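PDB 6PLJ: nucleotidyl transferase from Methanothermobacter thermautotrophicus, which probably acts as a nucleotidyltransferase of the MobA-like family in an archaeon whose cell wall is built of pseudomurein. Local coordinates for residues 126-131 and 179-184; 28-33 and 108-113; 211-216 and 230-235; 60-65 and 132-137; 153-158 and 194-199. All blocks are in the same frame, centred on the assembly; numbering follows the deposited sequence. Where two conformers were deposited one is given.

How the contacts relate
Contacts 1, 2 and 5 each set a helix against a strand of the same mixed eight-stranded sheet. Strands 25-31 and 125-130 are neighbours in it, and the centres of contacts 1 and 2 lie about 10 Å apart; contact 5, two strands beyond 125-130, is centred about 11 Å from contact 1. The 132-137 half of contact 4 follows strand 125-130 and packs on the start of helix 62-72; Ser137 and Gln133 bond to Glu216 of contact 3, which comes last, about 25 Å between centres from contact 1. Contact 2 closes before contact 1 opens, but contact 4 alternates along the chain with both, and contact 1 with contact 5: interleaved segments build one compact domain.

Contact 1: residues 126-131 and 179-184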
# COMPACT_ATOMS: atom_id res chain seq x y z
N ILE A 126 -7.56 1.68 -10.03
CA ILE A 126 -6.58 0.92 -9.27
C ILE A 126 -6.59 1.39 -7.82
O ILE A 126 -6.44 2.57 -7.57
CB ILE A 126 -5.15 1.10 -9.81
CG1 ILE A 126 -5.06 0.87 -11.33
CG2 ILE A 126 -4.19 0.17 -9.09
CD1 ILE A 126 -5.46 -0.51 -11.80
N LEU A 127 -6.70 0.45 -6.89
CA LEU A 127 -6.46 0.71 -5.47
C LEU A 127 -5.02 0.30 -5.17
O LEU A 127 -4.70 -0.88 -5.25
CB LEU A 127 -7.44 -0.09 -4.62
CG LEU A 127 -7.21 -0.04 -3.10
CD1 LEU A 127 -7.45 1.37 -2.59
CD2 LEU A 127 -8.10 -1.06 -2.41
N CYS A 128 -4.17 1.28 -4.86
CA CYS A 128 -2.75 1.04 -4.59
C CYS A 128 -2.55 0.99 -3.09
O CYS A 128 -2.93 1.93 -2.38
CB CYS A 128 -1.89 2.17 -5.15
SG CYS A 128 -1.91 2.24 -6.96
N ALA A 129 -1.96 -0.10 -2.60
CA ALA A 129 -1.73 -0.30 -1.17
C ALA A 129 -0.30 -0.71 -0.92
O ALA A 129 0.32 -1.40 -1.73
CB ALA A 129 -2.68 -1.34 -0.61
N ALA A 130 0.21 -0.29 0.23
CA ALA A 130 1.54 -0.67 0.67
C ALA A 130 1.48 -1.96 1.45
O ALA A 130 0.70 -2.09 2.39
CB ALA A 130 2.12 0.42 1.55
N GLY A 131 2.34 -2.91 1.10
CA GLY A 131 2.38 -4.19 1.81
C GLY A 131 2.67 -4.06 3.29
O GLY A 131 2.17 -4.85 4.08
N ASP A 179 -5.42 4.95 -16.28
CA ASP A 179 -4.73 5.78 -17.28
C ASP A 179 -3.95 6.89 -16.59
O ASP A 179 -2.83 7.19 -16.98
CB ASP A 179 -5.69 6.45 -18.26
CG ASP A 179 -6.28 5.52 -19.28
OD1 ASP A 179 -5.79 4.39 -19.46
OD2 ASP A 179 -7.25 5.98 -19.95
N LEU A 180 -4.55 7.52 -15.57
CA LEU A 180 -3.88 8.59 -14.83
C LEU A 180 -2.63 8.04 -14.15
O LEU A 180 -1.56 8.67 -14.19
CB LEU A 180 -4.83 9.22 -13.82
CG LEU A 180 -4.24 10.38 -13.00
CD1 LEU A 180 -5.31 11.42 -12.71
CD2 LEU A 180 -3.58 9.92 -11.71
N LEU A 181 -2.74 6.88 -13.52
CA LEU A 181 -1.53 6.28 -12.92
C LEU A 181 -0.46 5.93 -13.95
O LEU A 181 0.74 6.08 -13.68
CB LEU A 181 -1.88 5.05 -12.08
CG LEU A 181 -2.66 5.39 -10.81
CD1 LEU A 181 -3.22 4.12 -10.18
CD2 LEU A 181 -1.77 6.13 -9.82
N ARG A 182 -0.86 5.46 -15.12
CA ARG A 182 0.10 5.15 -16.17
C ARG A 182 0.82 6.40 -16.66
O ARG A 182 1.95 6.31 -17.10
CB ARG A 182 -0.56 4.40 -17.34
CG ARG A 182 -0.99 2.98 -17.03
CD ARG A 182 0.15 2.06 -16.63
NE ARG A 182 1.15 1.82 -17.68
CZ ARG A 182 1.18 0.77 -18.51
NH1 ARG A 182 2.15 0.67 -19.39
NH2 ARG A 182 0.26 -0.18 -18.46
N ASP A 183 0.17 7.56 -16.59
CA ASP A 183 0.83 8.83 -16.95
C ASP A 183 1.73 9.39 -15.84
O ASP A 183 2.78 9.97 -16.14
CB ASP A 183 -0.21 9.87 -17.38
CG ASP A 183 -0.86 9.53 -18.72
OD1 ASP A 183 -0.28 8.75 -19.51
OD2 ASP A 183 -1.95 10.07 -18.99
N TYR A 184 1.34 9.23 -14.58
CA TYR A 184 2.13 9.79 -13.45
C TYR A 184 3.19 8.86 -12.89
O TYR A 184 4.29 9.32 -12.59
CB TYR A 184 1.21 10.27 -12.33
CG TYR A 184 0.70 11.66 -12.57
CD1 TYR A 184 1.50 12.77 -12.28
CD2 TYR A 184 -0.56 11.87 -13.11
CE1 TYR A 184 1.04 14.06 -12.51
CE2 TYR A 184 -1.03 13.16 -13.34
CZ TYR A 184 -0.22 14.24 -13.05
OH TYR A 184 -0.69 15.51 -13.29
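Leu181 is the residue of helix 178-184 that meets strand 125-130, resting on Ile126 and Cys128. Ahead of it, the carbonyl O of Asp179 accepts a helical bond from Asp183 N at 3.0 Å. Leu180 follows, its side chain turned to Met199 of helix 192-201 and to Val153, so it joins this helix to its neighbour and to another strand of the sheet. At Leu181 the side chain points at the strand. CG lies anti to the carbonyl carbon (chi1 -68°), and a single methyl, CD1, does the touching: it sits 3.6 Å from Ile126 CB, 3.9 Å from Ile126 CG1 and 4.0 Å from Cys128 SG. Two residues of one strand face are thus bridged by one branch, the leucine lying slantwise over the isoleucine. All three residues are buried, and the contact is purely apolar.

The setting is the central sheet of the Rossmann-like alpha/beta fold of MobA-type nucleotidyltransferases. Strand 125-130 runs parallel to 25-31 on one flank and antiparallel to 174-177 on the other, and Ala176 of the latter also touches Leu181. Cys128 packs against Leu114 as well, from helix 110-120. Beyond Leu181, Arg182 lays its side chain along that same helix, against Leu115, Val118 and Arg119. Tyr184 ends the segment: its N closes a helical bond to Leu180 O at 3.0 Å, its ring lies against Met198 and Met199, and its OH is hydrogen-bonded to Asp202 OD2.

Contact 2: residues 28-33 and 108-113. With EDO (1,2-ethanediol), chain F; EDO (1,2-ethanediol), chain D.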
# COMPACT_ATOMS: atom_id res chain seq x y z
N VAL A 28 -3.48 -3.12 -6.37
CA VAL A 28 -2.06 -3.38 -6.56
C VAL A 28 -1.43 -3.17 -5.19
O VAL A 28 -1.49 -2.06 -4.63
CB VAL A 28 -1.45 -2.44 -7.61
CG1 VAL A 28 0.08 -2.57 -7.61
CG2 VAL A 28 -2.02 -2.75 -8.98
N VAL A 29 -0.85 -4.24 -4.65
CA VAL A 29 -0.16 -4.18 -3.36
C VAL A 29 1.33 -4.19 -3.64
O VAL A 29 1.86 -5.14 -4.24
CB VAL A 29 -0.56 -5.36 -2.46
CG1 VAL A 29 0.21 -5.31 -1.14
CG2 VAL A 29 -2.07 -5.36 -2.22
N ALA A 30 2.00 -3.12 -3.22
CA ALA A 30 3.45 -3.03 -3.38
C ALA A 30 4.10 -3.76 -2.21
O ALA A 30 4.00 -3.31 -1.07
CB ALA A 30 3.88 -1.58 -3.43
N ALA A 31 4.76 -4.87 -2.51
CA ALA A 31 5.31 -5.75 -1.48
C ALA A 31 6.74 -6.14 -1.85
O ALA A 31 7.18 -7.25 -1.58
CB ALA A 31 4.43 -6.97 -1.31
N ALA A 32 7.45 -5.21 -2.49
CA ALA A 32 8.73 -5.52 -3.15
C ALA A 32 9.96 -4.85 -2.57
O ALA A 32 11.06 -5.15 -3.00
CB ALA A 32 8.64 -5.18 -4.63
N GLY A 33 9.78 -3.92 -1.63
CA GLY A 33 10.88 -3.09 -1.18
C GLY A 33 11.68 -3.68 -0.04
O GLY A 33 11.24 -4.60 0.66
N VAL A 108 14.18 -1.46 -7.70
CA VAL A 108 13.36 -0.35 -8.24
C VAL A 108 12.55 0.30 -7.12
O VAL A 108 12.20 -0.36 -6.14
CB VAL A 108 12.45 -0.79 -9.42
CG1 VAL A 108 13.28 -1.42 -10.52
CG2 VAL A 108 11.33 -1.73 -8.98
N PRO A 109 12.26 1.60 -7.25
CA PRO A 109 11.53 2.28 -6.19
C PRO A 109 10.04 1.99 -6.21
O PRO A 109 9.53 1.32 -7.13
CB PRO A 109 11.80 3.74 -6.48
CG PRO A 109 11.92 3.78 -7.96
CD PRO A 109 12.65 2.52 -8.32
N LEU A 110 9.35 2.51 -5.20
CA LEU A 110 7.92 2.23 -4.97
C LEU A 110 7.07 2.58 -6.17
O LEU A 110 6.20 1.80 -6.55
CB LEU A 110 7.41 3.01 -3.75
CG LEU A 110 5.94 2.78 -3.38
CD1 LEU A 110 5.69 1.30 -3.14
CD2 LEU A 110 5.53 3.59 -2.16
N SER A 111 7.31 3.73 -6.79
CA SER A 111 6.52 4.15 -7.96
C SER A 111 6.65 3.14 -9.10
O SER A 111 5.66 2.84 -9.76
CB SER A 111 6.90 5.57 -8.40
OG SER A 111 8.22 5.63 -8.86
N ALA A 112 7.86 2.59 -9.30
CA ALA A 112 8.09 1.59 -10.33
C ALA A 112 7.42 0.26 -10.01
O ALA A 112 6.96 -0.44 -10.91
CB ALA A 112 9.58 1.37 -10.54
N SER A 113 7.41 -0.12 -8.73
CA SER A 113 6.69 -1.32 -8.28
C SER A 113 5.22 -1.16 -8.54
O SER A 113 4.58 -2.05 -9.07
CB SER A 113 6.90 -1.61 -6.79
OG SER A 113 8.23 -1.95 -6.58
C1 EDO F . 7.13 -1.79 -2.66
O1 EDO F . 7.34 -2.57 -3.67
C2 EDO F . 6.93 -2.44 -1.44
O2 EDO F . 6.38 -1.46 -0.62
C1 EDO D . 13.81 -0.24 -2.20
O1 EDO D . 12.98 -0.41 -1.05
C2 EDO D . 13.96 -1.56 -2.92
O2 EDO D . 14.29 -1.33 -4.28
O HOH W 1 11.30 -2.45 -4.88
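Ser113, in the first turn of helix 110-120, sets its OG 3.8 Å from the Ala32 methyl, CB, just past strand 25-31; its CA is 6.1 Å from that of Ala30. From CB outward, the side chain first meets a bound 1,2-ethanediol, probably from the crystallisation liquor: Ser113 CB lies 3.3 Å from its O1. The next atom, OG, stands anti to the carbonyl carbon (chi1 -67°), which turns it to Ala32. It is hydrogen-bonded to Asn103 ND2, a partner from the loop that also touches Ala32. The same diol O1 accepts from Ala32 N at 2.9 Å, with an N-H...O angle of 138°, and its O2 gives a weak bond to Ala30 O. The diol is therefore bonded to the strand's backbone and packed against the Ala30 and Ala32 methyls as well as Ser113 and Leu110. One turn back, the modelled conformer of Leu110 brings CD1 close to the Ala30 methyl and to C1 of the diol, but a second conformer exists, so this close approach is doubtful in detail. A water donates to Val108 O at 2.6 Å and, weakly, to Ala32 O, joining the two segments beside the helix N-terminus. The run Ala-Ala-Gly leaving the first strand is consistent with the start of the glycine-rich loop that binds the nucleotide in relatives, and the diol probably marks that pocket.

Contact 3: residues 211-216 and 230-235; sequences ASRPIE and RDHFLR. With EDO (1,2-ethanediol), chain E.
Ile215 lays its CG2 methyl on the imidazole of His232, a CH-pi contact between the 3-10 turn that begins at Pro214 and the C-terminal helix 223-236, the last helix of this alpha/beta fold. CG2 stands 3.7 Å from the ring centroid, 9° off the ring normal, practically above its centre. The torsions explain this: CG1 of Ile215 is anti to the backbone N (chi1 -165°), leaving CG2 in the crowded position between N and the carbonyl carbon, pointed at the ring. CG1 is not idle, since it rests 4.0 Å from His232 CB, where the ring joins its stem. Arg213 comes to another part of the ring. Its chain bends at the CB-CG bond, bringing NH2 to the ring edge, 4.1 Å from His232 CE1, with the guanidinium and imidazole planes nearly perpendicular at 89°. One turn on along the helix, the Arg235 guanidinium lies with one face over His232 CA, which is offset toward its rim. Asp231, on a different side of the helix, takes hydrogen bonds at OD2 from both hydroxyls of a bound 1,2-ethanediol. Within the segment that carries Ile215, Ser212 N donates to Glu216 OE1 at 2.8 Å, reaching that oxygen from above the carboxylate plane.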
# COMPACT_ATOMS: atom_id res chain seq x y z
N ALA A 211 -9.19 8.46 7.90
CA ALA A 211 -8.99 7.14 8.47
C ALA A 211 -10.03 6.81 9.53
O ALA A 211 -10.46 7.69 10.27
CB ALA A 211 -7.60 7.04 9.08
N SER A 212 -10.41 5.55 9.61
CA SER A 212 -11.24 5.06 10.72
C SER A 212 -10.53 5.26 12.05
O SER A 212 -11.14 5.66 13.03
CB SER A 212 -11.59 3.58 10.52
OG SER A 212 -12.44 3.10 11.55
N ARG A 213 -9.24 4.95 12.07
CA ARG A 213 -8.40 5.02 13.27
C ARG A 213 -7.03 5.49 12.75
O ARG A 213 -6.64 5.07 11.65
CB ARG A 213 -8.23 3.61 13.90
CG ARG A 213 -9.45 2.71 14.06
CD ARG A 213 -10.11 2.83 15.42
NE ARG A 213 -11.45 2.25 15.44
CZ ARG A 213 -11.74 1.06 15.95
NH1 ARG A 213 -12.98 0.61 15.92
NH2 ARG A 213 -10.78 0.31 16.48
N PRO A 214 -6.30 6.35 13.49
CA PRO A 214 -4.97 6.76 13.00
C PRO A 214 -3.96 5.64 12.77
O PRO A 214 -3.03 5.81 11.99
CB PRO A 214 -4.47 7.70 14.10
CG PRO A 214 -5.73 8.31 14.60
CD PRO A 214 -6.72 7.18 14.64
N ILE A 215 -4.15 4.50 13.42
CA ILE A 215 -3.30 3.34 13.20
C ILE A 215 -3.27 2.95 11.70
O ILE A 215 -2.29 2.40 11.21
CB ILE A 215 -3.75 2.14 14.07
CG1 ILE A 215 -2.66 1.06 14.13
CG2 ILE A 215 -5.09 1.59 13.59
CD1 ILE A 215 -1.43 1.50 14.86
N GLU A 216 -4.34 3.26 10.98
CA GLU A 216 -4.41 2.94 9.55
C GLU A 216 -3.32 3.62 8.73
O GLU A 216 -2.91 3.09 7.69
CB GLU A 216 -5.79 3.29 8.98
CG GLU A 216 -6.91 2.48 9.61
CD GLU A 216 -8.25 2.67 8.91
OE1 GLU A 216 -8.53 3.79 8.46
OE2 GLU A 216 -9.01 1.69 8.83
N ARG A 230 0.83 -4.20 16.09
CA ARG A 230 0.55 -5.48 16.77
C ARG A 230 -0.32 -5.23 18.00
O ARG A 230 -1.21 -5.97 18.24
CB ARG A 230 1.86 -6.20 17.12
CG ARG A 230 1.68 -7.51 17.87
CD ARG A 230 3.03 -8.14 18.23
NE ARG A 230 3.55 -7.59 19.46
CZ ARG A 230 4.74 -7.85 19.99
NH1 ARG A 230 5.10 -7.27 21.12
NH2 ARG A 230 5.59 -8.67 19.38
N ASP A 231 -0.01 -4.19 18.76
CA ASP A 231 -0.81 -3.86 19.95
C ASP A 231 -2.27 -3.57 19.61
O ASP A 231 -3.18 -3.97 20.34
CB ASP A 231 -0.20 -2.69 20.72
CG ASP A 231 1.09 -3.05 21.45
OD1 ASP A 231 1.43 -4.25 21.58
OD2 ASP A 231 1.79 -2.11 21.86
N HIS A 232 -2.48 -2.87 18.49
CA HIS A 232 -3.84 -2.61 18.01
C HIS A 232 -4.58 -3.90 17.65
O HIS A 232 -5.74 -4.07 18.02
CB HIS A 232 -3.77 -1.68 16.80
CG HIS A 232 -5.01 -1.64 15.98
ND1 HIS A 232 -6.19 -1.09 16.42
CD2 HIS A 232 -5.24 -2.04 14.70
CE1 HIS A 232 -7.09 -1.16 15.46
NE2 HIS A 232 -6.54 -1.74 14.41
N PHE A 233 -3.89 -4.78 16.91
CA PHE A 233 -4.43 -6.08 16.51
C PHE A 233 -4.78 -6.93 17.74
O PHE A 233 -5.88 -7.51 17.80
CB PHE A 233 -3.45 -6.80 15.57
CG PHE A 233 -3.65 -6.48 14.11
CD1 PHE A 233 -3.41 -5.21 13.62
CD2 PHE A 233 -4.07 -7.45 13.22
CE1 PHE A 233 -3.60 -4.90 12.28
CE2 PHE A 233 -4.26 -7.16 11.88
CZ PHE A 233 -4.02 -5.89 11.41
N LEU A 234 -3.89 -6.98 18.73
CA LEU A 234 -4.14 -7.72 19.99
C LEU A 234 -5.38 -7.18 20.72
O LEU A 234 -6.13 -7.96 21.32
CB LEU A 234 -2.92 -7.70 20.91
CG LEU A 234 -1.74 -8.55 20.46
CD1 LEU A 234 -0.48 -8.19 21.23
CD2 LEU A 234 -2.04 -10.04 20.61
N ARG A 235 -5.61 -5.87 20.66
CA ARG A 235 -6.80 -5.28 21.31
C ARG A 235 -8.09 -5.62 20.61
O ARG A 235 -9.08 -5.91 21.27
CB ARG A 235 -6.73 -3.75 21.36
CG ARG A 235 -5.89 -3.20 22.47
CD ARG A 235 -6.19 -1.71 22.62
NE ARG A 235 -5.81 -0.95 21.43
CZ ARG A 235 -4.58 -0.50 21.16
NH1 ARG A 235 -4.37 0.18 20.05
NH2 ARG A 235 -3.56 -0.71 21.99
C1 EDO E . 5.52 -2.19 22.72
O1 EDO E . 4.25 -2.85 22.66
C2 EDO E . 5.35 -0.76 22.23
O2 EDO E . 4.16 -0.68 21.43

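Contact 4: residues 60-65 and 132-137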
# COMPACT_ATOMS: atom_id res chain seq x y z
N VAL A 60 -1.08 -14.69 11.04
CA VAL A 60 -0.50 -14.79 9.70
C VAL A 60 0.72 -13.87 9.69
O VAL A 60 1.36 -13.69 10.72
CB VAL A 60 -1.55 -14.48 8.60
CG1 VAL A 60 -2.62 -15.56 8.57
CG2 VAL A 60 -2.18 -13.10 8.78
N THR A 61 1.09 -13.33 8.52
CA THR A 61 2.16 -12.35 8.40
C THR A 61 1.58 -10.98 8.08
O THR A 61 0.42 -10.84 7.66
CB THR A 61 3.08 -12.73 7.25
OG1 THR A 61 2.30 -12.86 6.07
CG2 THR A 61 3.81 -14.04 7.51
N VAL A 62 2.41 -9.96 8.24
CA VAL A 62 2.06 -8.60 7.86
C VAL A 62 1.50 -8.57 6.44
O VAL A 62 0.48 -7.97 6.19
CB VAL A 62 3.30 -7.67 8.01
CG1 VAL A 62 3.15 -6.35 7.25
CG2 VAL A 62 3.55 -7.39 9.48
N ILE A 63 2.22 -9.19 5.49
CA ILE A 63 1.77 -9.10 4.10
C ILE A 63 0.43 -9.79 3.89
O ILE A 63 -0.43 -9.27 3.17
CB ILE A 63 2.84 -9.57 3.09
CG1 ILE A 63 2.39 -9.29 1.65
CG2 ILE A 63 3.20 -11.05 3.24
CD1 ILE A 63 2.12 -7.82 1.35
N GLU A 64 0.22 -10.93 4.54
CA GLU A 64 -1.07 -11.60 4.46
C GLU A 64 -2.17 -10.71 5.04
O GLU A 64 -3.28 -10.68 4.51
CB GLU A 64 -1.05 -12.95 5.18
CG GLU A 64 -0.29 -14.03 4.44
CD GLU A 64 0.01 -15.24 5.31
OE1 GLU A 64 -0.81 -16.20 5.31
OE2 GLU A 64 1.06 -15.23 5.98
N ALA A 65 -1.88 -10.02 6.14
CA ALA A 65 -2.85 -9.11 6.72
C ALA A 65 -3.25 -7.99 5.76
O ALA A 65 -4.43 -7.68 5.60
CB ALA A 65 -2.33 -8.53 8.02
N ASP A 132 3.43 -3.03 3.66
CA ASP A 132 3.85 -2.79 5.04
C ASP A 132 2.93 -1.88 5.83
O ASP A 132 3.32 -1.35 6.87
CB ASP A 132 5.28 -2.22 5.08
CG ASP A 132 5.40 -0.83 4.49
OD1 ASP A 132 4.38 -0.23 4.09
OD2 ASP A 132 6.55 -0.34 4.42
N GLN A 133 1.69 -1.72 5.37
CA GLN A 133 0.71 -0.89 6.05
C GLN A 133 -0.53 -1.75 6.32
O GLN A 133 -1.60 -1.54 5.73
CB GLN A 133 0.42 0.31 5.16
CG GLN A 133 -0.37 1.43 5.79
CD GLN A 133 -0.58 2.60 4.84
OE1 GLN A 133 -0.01 2.65 3.76
NE2 GLN A 133 -1.40 3.55 5.26
N PRO A 134 -0.40 -2.70 7.25
CA PRO A 134 -1.40 -3.76 7.39
C PRO A 134 -2.61 -3.43 8.25
O PRO A 134 -3.49 -4.27 8.36
CB PRO A 134 -0.60 -4.89 8.05
CG PRO A 134 0.35 -4.16 8.91
CD PRO A 134 0.79 -3.00 8.07
N ALA A 135 -2.65 -2.25 8.87
CA ALA A 135 -3.76 -1.90 9.75
C ALA A 135 -4.86 -1.11 9.07
O ALA A 135 -5.78 -0.67 9.75
CB ALA A 135 -3.24 -1.15 10.98
N VAL A 136 -4.81 -0.96 7.75
CA VAL A 136 -5.90 -0.26 7.07
C VAL A 136 -7.10 -1.20 7.03
O VAL A 136 -6.98 -2.35 6.63
CB VAL A 136 -5.58 0.18 5.63
CG1 VAL A 136 -6.64 1.16 5.17
CG2 VAL A 136 -4.23 0.87 5.52
N SER A 137 -8.26 -0.72 7.45
CA SER A 137 -9.44 -1.58 7.45
C SER A 137 -10.00 -1.74 6.05
O SER A 137 -9.87 -0.86 5.21
CB SER A 137 -10.54 -1.03 8.36
OG SER A 137 -11.06 0.18 7.85
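Thr61 OG1 is held at both its donor and acceptor sides by Glu64: it donates to Glu64 OE2 at 2.7 Å, on the anti lone pair of that oxygen, and accepts from Glu64 N at 3.2 Å in a fairly straight bond (161°). With a weak return bond from Thr61 N to Glu64 OE2, this is a capping box, and it fixes the start of helix 62-72. The first turn of that helix then offers Val62 and Ala65 to the proline of a type I turn, Gln133 to Val136. CG1 of Val62, anti to the backbone N (chi1 163°), lies 3.9 Å from Pro134 CG. On the neighbouring ring carbon, Pro134 CB is 3.8 Å from the Val62 carbonyl O and 4.0 Å from the Ala65 methyl, CB. The ring thus lies against the first turn of the helix, touching it through CB and CG. Asp132, whose CA also meets Val62, is salt-bridged to Lys52. Leu57 of strand 56-57 packs on Val62, Ala65 and Pro134 together; Ile63 turns to strand 25-31, Ala92 of helix 86-92 lies by Thr61 and Glu64, and Ser137 leads into helix 138-147.

Contact 5: residues 153-158 and 194-199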
# COMPACT_ATOMS: atom_id res chain seq x y z
N VAL A 153 -8.08 11.41 -7.83
CA VAL A 153 -7.28 10.52 -6.99
C VAL A 153 -7.85 10.63 -5.60
O VAL A 153 -8.14 11.74 -5.11
CB VAL A 153 -5.79 10.91 -7.02
CG1 VAL A 153 -4.98 9.97 -6.13
CG2 VAL A 153 -5.24 10.87 -8.44
N SER A 154 -8.06 9.49 -4.96
CA SER A 154 -8.54 9.44 -3.59
C SER A 154 -7.44 8.83 -2.76
O SER A 154 -6.65 8.03 -3.25
CB SER A 154 -9.81 8.61 -3.50
OG SER A 154 -9.56 7.29 -3.92
N ILE A 155 -7.35 9.23 -1.50
CA ILE A 155 -6.21 8.85 -0.67
C ILE A 155 -6.57 8.86 0.79
O ILE A 155 -7.46 9.61 1.21
CB ILE A 155 -5.04 9.83 -0.96
CG1 ILE A 155 -3.73 9.34 -0.32
CG2 ILE A 155 -5.39 11.26 -0.54
CD1 ILE A 155 -2.54 10.01 -0.93
N LEU A 156 -5.88 8.02 1.57
CA LEU A 156 -6.05 8.03 3.02
C LEU A 156 -5.47 9.34 3.56
O LEU A 156 -4.30 9.62 3.39
CB LEU A 156 -5.36 6.83 3.66
CG LEU A 156 -5.55 6.66 5.17
CD1 LEU A 156 -7.01 6.44 5.50
CD2 LEU A 156 -4.69 5.51 5.70
N ALA A 157 -6.33 10.12 4.20
CA ALA A 157 -5.97 11.45 4.68
C ALA A 157 -5.33 11.35 6.05
O ALA A 157 -5.55 10.40 6.80
CB ALA A 157 -7.21 12.32 4.75
N ARG A 158 -4.52 12.36 6.36
CA ARG A 158 -3.89 12.48 7.67
C ARG A 158 -4.88 13.04 8.69
O ARG A 158 -4.76 12.79 9.89
CB ARG A 158 -2.64 13.36 7.54
CG ARG A 158 -1.85 13.62 8.80
CD ARG A 158 -1.33 12.36 9.47
NE ARG A 158 -0.40 11.58 8.64
CZ ARG A 158 0.33 10.55 9.09
NH1 ARG A 158 0.24 10.15 10.36
NH2 ARG A 158 1.15 9.90 8.28
N PRO A 194 6.19 12.73 -3.38
CA PRO A 194 6.50 13.74 -4.41
C PRO A 194 5.57 13.71 -5.63
O PRO A 194 5.21 14.78 -6.15
CB PRO A 194 7.95 13.40 -4.80
CG PRO A 194 8.51 12.75 -3.60
CD PRO A 194 7.38 11.96 -3.00
N LEU A 195 5.12 12.53 -6.05
CA LEU A 195 4.12 12.44 -7.12
C LEU A 195 2.78 13.08 -6.78
O LEU A 195 2.12 13.62 -7.65
CB LEU A 195 3.85 10.98 -7.56
CG LEU A 195 4.78 10.33 -8.57
CD1 LEU A 195 4.22 8.96 -8.93
CD2 LEU A 195 4.95 11.19 -9.83
N LEU A 196 2.35 12.96 -5.52
CA LEU A 196 1.08 13.55 -5.12
C LEU A 196 1.16 15.10 -5.18
O LEU A 196 0.22 15.75 -5.63
CB LEU A 196 0.70 13.08 -3.72
CG LEU A 196 0.45 11.58 -3.59
CD1 LEU A 196 0.37 11.20 -2.12
CD2 LEU A 196 -0.82 11.18 -4.31
N TRP A 197 2.29 15.64 -4.75
CA TRP A 197 2.55 17.08 -4.86
C TRP A 197 2.58 17.53 -6.32
O TRP A 197 2.06 18.59 -6.65
CB TRP A 197 3.86 17.45 -4.18
CG TRP A 197 3.81 17.45 -2.68
CD1 TRP A 197 4.40 16.55 -1.84
CD2 TRP A 197 3.19 18.43 -1.85
NE1 TRP A 197 4.16 16.89 -0.54
CE2 TRP A 197 3.43 18.05 -0.51
CE3 TRP A 197 2.45 19.59 -2.10
CZ2 TRP A 197 2.97 18.79 0.58
CZ3 TRP A 197 1.97 20.33 -1.01
CH2 TRP A 197 2.24 19.92 0.31
N MET A 198 3.20 16.72 -7.19
CA MET A 198 3.18 16.95 -8.64
C MET A 198 1.77 17.01 -9.19
O MET A 198 1.41 17.94 -9.91
CB MET A 198 3.94 15.84 -9.36
CG MET A 198 5.43 16.05 -9.52
SD MET A 198 6.05 14.97 -10.82
CE MET A 198 4.75 15.16 -12.04
N MET A 199 0.96 16.01 -8.83
CA MET A 199 -0.45 15.96 -9.21
C MET A 199 -1.23 17.21 -8.80
O MET A 199 -1.99 17.77 -9.59
CB MET A 199 -1.14 14.73 -8.61
CG MET A 199 -0.75 13.42 -9.25
SD MET A 199 -1.48 12.03 -8.34
CE MET A 199 -0.61 10.70 -9.16
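Strand 152-157 and helix 192-201 stand far enough apart for a layer of side chains from each to meet between them, their nearest CA atoms, Val153 and Met199, 9.0 Å from each other. Val153 and Ile155, alternate residues on one face of the strand, meet Met199 and Leu196, which lie three residues apart on the helix; all four are buried. Ile155 and Leu196 reach toward each other tip to tip. Ile155 is extended, with CG1 anti to the backbone N (chi1 -169°) and CD1 carried on in nearly the same direction, and this terminal methyl meets Leu196 CD1 at 3.4 Å, tighter than usual for two carbons. The other branch, Leu196 CD2, is 4.0 Å from Ile155 CD1, so the isoleucine tip touches both prongs of the leucine fork. Val153 and Met199 instead cross at about a right angle. The methionine chain is straight beyond CG (chi2 174°), and the flank of the thioether is used: SD sits 3.9 Å from Val153 CG2. This is helix-on-sheet packing of the alpha/beta fold. The strand runs parallel to 205-210 and antiparallel to 174-177, whose Leu174 touches both Ile155 and Leu196. Helix 192-201 covers one face of the mixed sheet, with helix 178-184 bordering the Val153-Met199 pair, while Ser154 and Leu156 point to helix 138-147 on the other face.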